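Local structure of protein insensitive (Drosophila melanogaster, 4IX7) at residues E20-S25 against R32-T37; D75-V80 against K89-A94. The protein represses transcription of neural-development genes by preferentially binding the palindrome CCAATTGG through the BEN domain described here and, as a corepressor for Su(H), inhibits Notch signalling. All coordinates share one frame; numbering follows the deposited sequence. Where two conformers were deposited one is given.

Contact 1. Residues E20-S25 against R32-T37; sequences ENINWS and RKLLVT. With nucleotides of chain B.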
loop_
_atom_site.group_PDB
_atom_site.type_symbol
_atom_site.label_atom_id
_atom_site.label_comp_id
_atom_site.label_asym_id
_atom_site.label_seq_id
_atom_site.Cartn_x
_atom_site.Cartn_y
_atom_site.Cartn_z
ATOM N N GLU C 20 6.003 -26.595 -2.603
ATOM C CA GLU C 20 4.858 -27.220 -3.262
ATOM C C GLU C 20 3.539 -27.019 -2.520
ATOM O O GLU C 20 2.479 -27.223 -3.097
ATOM C CB GLU C 20 5.116 -28.713 -3.460
ATOM C CG GLU C 20 6.255 -28.994 -4.427
ATOM C CD GLU C 20 6.712 -30.432 -4.389
ATOM O OE1 GLU C 20 6.244 -31.186 -3.505
ATOM O OE2 GLU C 20 7.539 -30.813 -5.244
ATOM N N ASN C 21 3.604 -26.596 -1.261
ATOM C CA ASN C 21 2.392 -26.450 -0.456
ATOM C C ASN C 21 1.952 -24.990 -0.302
ATOM O O ASN C 21 0.988 -24.686 0.401
ATOM C CB ASN C 21 2.587 -27.094 0.913
ATOM C CG ASN C 21 1.288 -27.232 1.683
ATOM O OD1 ASN C 21 0.242 -27.569 1.115
ATOM N ND2 ASN C 21 1.340 -26.944 2.983
ATOM N N ILE C 22 2.658 -24.087 -0.967
ATOM C CA ILE C 22 2.264 -22.683 -0.973
ATOM C C ILE C 22 1.038 -22.464 -1.860
ATOM O O ILE C 22 0.963 -22.983 -2.978
ATOM C CB ILE C 22 3.435 -21.804 -1.443
ATOM C CG1 ILE C 22 4.537 -21.809 -0.385
ATOM C CG2 ILE C 22 2.986 -20.383 -1.707
ATOM C CD1 ILE C 22 5.811 -21.143 -0.844
ATOM N N ASN C 23 0.069 -21.704 -1.358
ATOM C CA ASN C 23 -1.053 -21.299 -2.193
ATOM C C ASN C 23 -0.663 -20.047 -2.962
ATOM O O ASN C 23 -0.699 -18.933 -2.428
ATOM C CB ASN C 23 -2.312 -21.062 -1.357
ATOM C CG ASN C 23 -3.523 -20.710 -2.208
ATOM O OD1 ASN C 23 -3.460 -20.732 -3.442
ATOM N ND2 ASN C 23 -4.637 -20.383 -1.552
ATOM N N TRP C 24 -0.296 -20.235 -4.223
ATOM C CA TRP C 24 0.174 -19.134 -5.046
ATOM C C TRP C 24 -0.971 -18.249 -5.554
ATOM O O TRP C 24 -0.750 -17.344 -6.347
ATOM C CB TRP C 24 1.025 -19.663 -6.204
ATOM C CG TRP C 24 2.208 -20.488 -5.750
ATOM C CD1 TRP C 24 2.302 -21.853 -5.724
ATOM C CD2 TRP C 24 3.459 -19.993 -5.248
ATOM N NE1 TRP C 24 3.532 -22.236 -5.244
ATOM C CE2 TRP C 24 4.259 -21.114 -4.942
ATOM C CE3 TRP C 24 3.977 -18.712 -5.028
ATOM C CZ2 TRP C 24 5.551 -20.991 -4.434
ATOM C CZ3 TRP C 24 5.253 -18.592 -4.520
ATOM C CH2 TRP C 24 6.030 -19.724 -4.233
ATOM N N SER C 25 -2.194 -18.506 -5.099
ATOM C CA SER C 25 -3.330 -17.681 -5.503
ATOM C C SER C 25 -3.512 -16.478 -4.581
ATOM O O SER C 25 -4.228 -15.536 -4.918
ATOM C CB SER C 25 -4.623 -18.501 -5.548
ATOM O OG SER C 25 -5.070 -18.832 -4.245
ATOM N N ARG C 32 4.484 -14.382 2.919
ATOM C CA ARG C 32 4.710 -14.631 4.340
ATOM C C ARG C 32 5.351 -15.991 4.569
ATOM O O ARG C 32 6.278 -16.124 5.369
ATOM C CB ARG C 32 3.401 -14.526 5.132
ATOM C CG ARG C 32 2.847 -13.116 5.226
ATOM C CD ARG C 32 1.473 -13.095 5.891
ATOM N NE ARG C 32 1.013 -11.722 6.054
ATOM C CZ ARG C 32 1.236 -10.985 7.137
ATOM N NH1 ARG C 32 0.796 -9.733 7.188
ATOM N NH2 ARG C 32 1.892 -11.496 8.171
ATOM N N LYS C 33 4.861 -17.010 3.864
ATOM C CA LYS C 33 5.402 -18.352 4.062
ATOM C C LYS C 33 6.864 -18.423 3.654
ATOM O O LYS C 33 7.685 -19.007 4.365
ATOM C CB LYS C 33 4.590 -19.407 3.309
ATOM C CG LYS C 33 5.066 -20.837 3.555
ATOM C CD LYS C 33 5.066 -21.179 5.046
ATOM C CE LYS C 33 5.151 -22.687 5.271
ATOM N NZ LYS C 33 5.153 -23.066 6.715
ATOM N N LEU C 34 7.195 -17.827 2.513
ATOM C CA LEU C 34 8.588 -17.824 2.078
ATOM C C LEU C 34 9.442 -17.089 3.103
ATOM O O LEU C 34 10.529 -17.548 3.450
ATOM C CB LEU C 34 8.728 -17.187 0.690
ATOM C CG LEU C 34 8.115 -17.981 -0.470
ATOM C CD1 LEU C 34 8.079 -17.143 -1.740
ATOM C CD2 LEU C 34 8.920 -19.253 -0.700
ATOM N N LEU C 35 8.962 -15.946 3.585
ATOM C CA LEU C 35 9.728 -15.168 4.559
ATOM C C LEU C 35 10.075 -15.936 5.827
ATOM O O LEU C 35 11.213 -15.879 6.284
ATOM C CB LEU C 35 8.991 -13.884 4.935
ATOM C CG LEU C 35 8.998 -12.765 3.894
ATOM C CD1 LEU C 35 8.001 -11.703 4.323
ATOM C CD2 LEU C 35 10.388 -12.148 3.682
ATOM N N VAL C 36 9.112 -16.647 6.406
ATOM C CA VAL C 36 9.386 -17.356 7.653
ATOM C C VAL C 36 10.170 -18.639 7.428
ATOM O O VAL C 36 10.635 -19.259 8.384
ATOM C CB VAL C 36 8.106 -17.643 8.464
ATOM C CG1 VAL C 36 7.445 -16.320 8.849
ATOM C CG2 VAL C 36 7.157 -18.564 7.685
ATOM N N THR C 37 10.301 -19.040 6.165
ATOM C CA THR C 37 11.131 -20.190 5.819
ATOM C C THR C 37 12.587 -19.770 5.625
ATOM O O THR C 37 13.515 -20.496 5.996
ATOM C CB THR C 37 10.606 -20.894 4.543
ATOM O OG1 THR C 37 9.238 -21.277 4.743
ATOM C CG2 THR C 37 11.419 -22.159 4.254
ATOM P P DT B 3 0.121 -15.325 9.210
ATOM O OP1 DT B 3 0.043 -16.499 8.310
ATOM O OP2 DT B 3 1.379 -14.601 9.436
ATOM O "O5'" DT B 3 -0.941 -14.243 8.686
ATOM C "C5'" DT B 3 -2.225 -14.705 8.361
ATOM C "C4'" DT B 3 -3.077 -13.513 7.990
ATOM O "O4'" DT B 3 -3.283 -12.711 9.179
ATOM C "C3'" DT B 3 -2.461 -12.580 6.953
ATOM O "O3'" DT B 3 -3.349 -12.533 5.828
ATOM C "C2'" DT B 3 -2.319 -11.249 7.686
ATOM C "C1'" DT B 3 -3.369 -11.355 8.773
ATOM N N1 DT B 3 -3.125 -10.535 9.981
ATOM C C2 DT B 3 -4.161 -9.756 10.472
ATOM O O2 DT B 3 -5.260 -9.689 9.938
ATOM N N3 DT B 3 -3.849 -9.047 11.604
ATOM C C4 DT B 3 -2.655 -9.070 12.297
ATOM O O4 DT B 3 -2.484 -8.398 13.310
ATOM C C5 DT B 3 -1.628 -9.913 11.740
ATOM C C7 DT B 3 -0.285 -10.006 12.401
ATOM C C6 DT B 3 -1.910 -10.610 10.634
ATOM P P DC B 4 -2.977 -11.670 4.532
ATOM O OP1 DC B 4 -3.662 -12.273 3.363
ATOM O OP2 DC B 4 -1.512 -11.458 4.520
ATOM O "O5'" DC B 4 -3.611 -10.249 4.846
ATOM C "C5'" DC B 4 -5.019 -10.172 5.016
ATOM C "C4'" DC B 4 -5.366 -8.788 5.516
ATOM O "O4'" DC B 4 -4.759 -8.578 6.807
ATOM C "C3'" DC B 4 -4.813 -7.653 4.659
ATOM O "O3'" DC B 4 -5.922 -7.168 3.922
ATOM C "C2'" DC B 4 -4.266 -6.625 5.654
ATOM C "C1'" DC B 4 -4.698 -7.179 6.998
ATOM N N1 DC B 4 -3.724 -6.964 8.100
ATOM C C2 DC B 4 -4.079 -6.156 9.184
ATOM O O2 DC B 4 -5.199 -5.640 9.189
ATOM N N3 DC B 4 -3.188 -5.962 10.182
ATOM C C4 DC B 4 -1.979 -6.541 10.129
ATOM N N4 DC B 4 -1.123 -6.324 11.143
ATOM C C5 DC B 4 -1.592 -7.355 9.018
ATOM C C6 DC B 4 -2.485 -7.539 8.037
#

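Contact 2. Residues D75-V80 against K89-A94; sequences DIIFAV and KEVRNA. With nucleotides of chain A.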
loop_
_atom_site.group_PDB
_atom_site.type_symbol
_atom_site.label_atom_id
_atom_site.label_comp_id
_atom_site.label_asym_id
_atom_site.label_seq_id
_atom_site.Cartn_x
_atom_site.Cartn_y
_atom_site.Cartn_z
ATOM N N ASP C 75 14.949 -12.802 -4.685
ATOM C CA ASP C 75 14.471 -14.135 -5.038
ATOM C C ASP C 75 13.015 -14.350 -4.643
ATOM O O ASP C 75 12.253 -14.969 -5.390
ATOM C CB ASP C 75 15.352 -15.218 -4.417
ATOM C CG ASP C 75 16.622 -15.461 -5.216
ATOM O OD1 ASP C 75 16.742 -14.925 -6.342
ATOM O OD2 ASP C 75 17.488 -16.202 -4.710
ATOM N N ILE C 76 12.628 -13.845 -3.473
ATOM C CA ILE C 76 11.243 -13.965 -3.040
ATOM C C ILE C 76 10.336 -13.227 -4.009
ATOM O O ILE C 76 9.296 -13.745 -4.412
ATOM C CB ILE C 76 11.048 -13.437 -1.605
ATOM C CG1 ILE C 76 11.754 -14.379 -0.621
ATOM C CG2 ILE C 76 9.554 -13.298 -1.265
ATOM C CD1 ILE C 76 11.830 -13.829 0.783
ATOM N N ILE C 77 10.742 -12.026 -4.406
ATOM C CA ILE C 77 9.963 -11.245 -5.367
ATOM C C ILE C 77 9.886 -11.984 -6.700
ATOM O O ILE C 77 8.819 -12.075 -7.302
ATOM C CB ILE C 77 10.552 -9.838 -5.554
ATOM C CG1 ILE C 77 10.406 -9.034 -4.261
ATOM C CG2 ILE C 77 9.869 -9.124 -6.701
ATOM C CD1 ILE C 77 11.205 -7.718 -4.266
ATOM N N PHE C 78 11.010 -12.536 -7.144
ATOM C CA PHE C 78 11.023 -13.319 -8.375
ATOM C C PHE C 78 10.005 -14.454 -8.323
ATOM O O PHE C 78 9.187 -14.610 -9.236
ATOM C CB PHE C 78 12.422 -13.880 -8.651
ATOM C CG PHE C 78 12.511 -14.683 -9.917
ATOM C CD1 PHE C 78 12.879 -14.079 -11.108
ATOM C CD2 PHE C 78 12.239 -16.044 -9.915
ATOM C CE1 PHE C 78 12.965 -14.815 -12.279
ATOM C CE2 PHE C 78 12.319 -16.787 -11.084
ATOM C CZ PHE C 78 12.687 -16.170 -12.266
ATOM N N ALA C 79 10.049 -15.242 -7.254
ATOM C CA ALA C 79 9.183 -16.408 -7.153
ATOM C C ALA C 79 7.703 -16.023 -7.099
ATOM O O ALA C 79 6.873 -16.605 -7.806
ATOM C CB ALA C 79 9.550 -17.230 -5.941
ATOM N N VAL C 80 7.362 -15.053 -6.257
ATOM C CA VAL C 80 5.951 -14.713 -6.062
ATOM C C VAL C 80 5.360 -14.047 -7.309
ATOM O O VAL C 80 4.262 -14.390 -7.738
ATOM C CB VAL C 80 5.725 -13.844 -4.793
ATOM C CG1 VAL C 80 4.256 -13.429 -4.677
ATOM C CG2 VAL C 80 6.139 -14.610 -3.554
ATOM N N LYS C 89 5.635 -4.438 -6.531
ATOM C CA LYS C 89 5.203 -3.571 -5.437
ATOM C C LYS C 89 4.292 -4.310 -4.438
ATOM O O LYS C 89 4.413 -4.140 -3.222
ATOM C CB LYS C 89 4.499 -2.326 -5.978
ATOM C CG LYS C 89 4.053 -1.376 -4.887
ATOM C CD LYS C 89 3.327 -0.162 -5.447
ATOM C CE LYS C 89 2.803 0.710 -4.308
ATOM N NZ LYS C 89 2.233 2.002 -4.791
ATOM N N GLU C 90 3.390 -5.133 -4.962
ATOM C CA GLU C 90 2.471 -5.915 -4.145
ATOM C C GLU C 90 3.240 -6.884 -3.245
ATOM O O GLU C 90 2.907 -7.050 -2.075
ATOM C CB GLU C 90 1.518 -6.691 -5.056
ATOM C CG GLU C 90 0.314 -7.290 -4.375
ATOM C CD GLU C 90 -0.658 -7.871 -5.384
ATOM O OE1 GLU C 90 -0.621 -7.422 -6.554
ATOM O OE2 GLU C 90 -1.440 -8.776 -5.017
ATOM N N VAL C 91 4.281 -7.504 -3.792
ATOM C CA VAL C 91 5.095 -8.414 -2.999
ATOM C C VAL C 91 5.850 -7.643 -1.926
ATOM O O VAL C 91 5.892 -8.059 -0.775
ATOM C CB VAL C 91 6.076 -9.212 -3.868
ATOM C CG1 VAL C 91 6.854 -10.184 -3.009
ATOM C CG2 VAL C 91 5.309 -9.966 -4.949
ATOM N N ARG C 92 6.451 -6.518 -2.300
ATOM C CA ARG C 92 7.204 -5.724 -1.339
ATOM C C ARG C 92 6.312 -5.253 -0.193
ATOM O O ARG C 92 6.731 -5.240 0.968
ATOM C CB ARG C 92 7.895 -4.545 -2.037
ATOM C CG ARG C 92 9.096 -4.977 -2.857
ATOM C CD ARG C 92 9.705 -3.831 -3.654
ATOM N NE ARG C 92 11.024 -4.205 -4.148
ATOM C CZ ARG C 92 12.163 -3.852 -3.562
ATOM N NH1 ARG C 92 12.141 -3.091 -2.474
ATOM N NH2 ARG C 92 13.321 -4.249 -4.070
ATOM N N ASN C 93 5.072 -4.875 -0.515
ATOM C CA ASN C 93 4.147 -4.449 0.527
ATOM C C ASN C 93 3.855 -5.574 1.507
ATOM O O ASN C 93 3.769 -5.351 2.718
ATOM C CB ASN C 93 2.844 -3.899 -0.043
ATOM C CG ASN C 93 1.892 -3.469 1.042
ATOM O OD1 ASN C 93 0.838 -4.079 1.237
ATOM N ND2 ASN C 93 2.275 -2.432 1.790
ATOM N N ALA C 94 3.733 -6.794 0.995
ATOM C CA ALA C 94 3.540 -7.932 1.879
ATOM C C ALA C 94 4.735 -8.146 2.804
ATOM O O ALA C 94 4.556 -8.486 3.976
ATOM C CB ALA C 94 3.241 -9.189 1.074
ATOM P P DC A 5 4.511 3.544 -6.827
ATOM O OP1 DC A 5 5.116 2.509 -7.697
ATOM O OP2 DC A 5 3.107 3.439 -6.407
ATOM O "O5'" DC A 5 5.374 3.674 -5.484
ATOM C "C5'" DC A 5 6.746 3.936 -5.584
ATOM C "C4'" DC A 5 7.280 4.210 -4.195
ATOM O "O4'" DC A 5 6.745 5.461 -3.710
ATOM C "C3'" DC A 5 6.849 3.196 -3.149
ATOM O "O3'" DC A 5 7.920 2.298 -3.049
ATOM C "C2'" DC A 5 6.684 4.013 -1.868
ATOM C "C1'" DC A 5 6.961 5.438 -2.310
ATOM N N1 DC A 5 6.064 6.440 -1.733
ATOM C C2 DC A 5 6.534 7.300 -0.740
ATOM O O2 DC A 5 7.701 7.159 -0.337
ATOM N N3 DC A 5 5.695 8.239 -0.245
ATOM C C4 DC A 5 4.442 8.333 -0.699
ATOM N N4 DC A 5 3.660 9.280 -0.170
ATOM C C5 DC A 5 3.950 7.459 -1.716
ATOM C C6 DC A 5 4.788 6.541 -2.204
#

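Contact 1. Residues E20-S25 against R32-T37
I22 and K33 bring the two backbones within 7.3 Å, CA to CA, where the irregular segment 20-25, part of the loop after helix 16-19, runs past the middle of helix 27-38. I22 points its side chain at the helix: its terminal CD1 lies 3.6 Å from L34 CD2, the two side chains crossing at about a right angle. Lower on the same branch, I22 CG1 meets the aliphatic root of K33 at CG, 4.1 Å away; a bend at chi2 (56°) then takes the lysine's far end off the loop. The other branch of I22 turns back to its own segment and sets CG2 over the centre of the W24 ring, 3.5 Å above its plane. The indole in turn reaches L34, with CH2 at 4.1 Å from CD1, so that each methyl of L34 has a loop partner, I22 for one and W24 for the other. Beyond the pair, F19 and K83 also meet the indole, the lysine as a cation-pi partner. An Asx turn shapes the end of the loop: N23 OD1 accepts the backbone N-H of S25 at 3.1 Å, from above the carboxamide plane. R32 takes no part in the loop packing; in the conformer described, NE donates to OP2 of DC4 of chain B at 3.0 Å and NH2 weakly to OP2 of DT3, while D101 holds NH1 in a salt bridge. Here a loop packs apolar side chains on one side of a BEN-domain helix whose arginine contacts the DNA backbone.

Contact 2. Residues D75-V80 against K89-A94
The guanidinium of R92 is the flat group in this contact, and in the conformer described the methyl CD1 of I77 approaches it obliquely, 3.5 Å from NE. That methyl also touches R92 CG at 3.7 Å, so it rests against both the aliphatic start of the arginine and its polar end. The side chain of R92 is extended from CG to NE, which carries the guanidinium out alongside I77; NE forms a salt bridge with E88, one turn earlier on the same helix. A phosphate of the bound DNA packs on R92 as well. V91 stands at the middle of the contact, directed at helix 70-84, its CA 6.1 Å from that of I77. It divides its two methyls: CG1, anti to the backbone N (chi1 -177°), lies 3.9 Å from I77 CG1, while CG2 meets V80 CG1 at 3.6 Å. The valine thus sits between side chains three residues apart on helix 70-84, crossing both obliquely, and I76 CG2 adds a looser touch. The axes of segments 75-80 and 89-94 approach to 9.6 Å, with an angle of 125° between their N-to-C directions. On the side of helix 88-112 turned away from helix 70-84, K89 stretches fully to the phosphate of DC5 of chain A. Its NZ lies so close to OP2 that the detail of this hydrogen bond is doubtful. No hydrogen bond joins the two segments. Their union is mainly apolar and centred on V91; the R92 guanidinium takes part through I77, its charge paired with E88, while K89 stands clear, consistent with a helix that packs through one side and meets DNA with another.

Overall arrangement
The two contacts are neighbours, their centres about 11 Å apart, and they share a core without sharing a helix. Helix 27-38 from contact 1 lies against helix 70-84 from contact 2: L34 CD1 is 3.7 Å from V80 CG2, and L35 CD2 is 3.6 Å from I76 CD1. Contact 2 is buried and joins two helices, whereas contact 1 is partly buried and fastens a loop to one. Neither has a hydrogen bond across its segments and both are mainly apolar, but an indole takes part only in contact 1, and an arginine packs across only in contact 2. Segments of both also carry basic residues to phosphates, among them R32 on chain B and K89 on chain A.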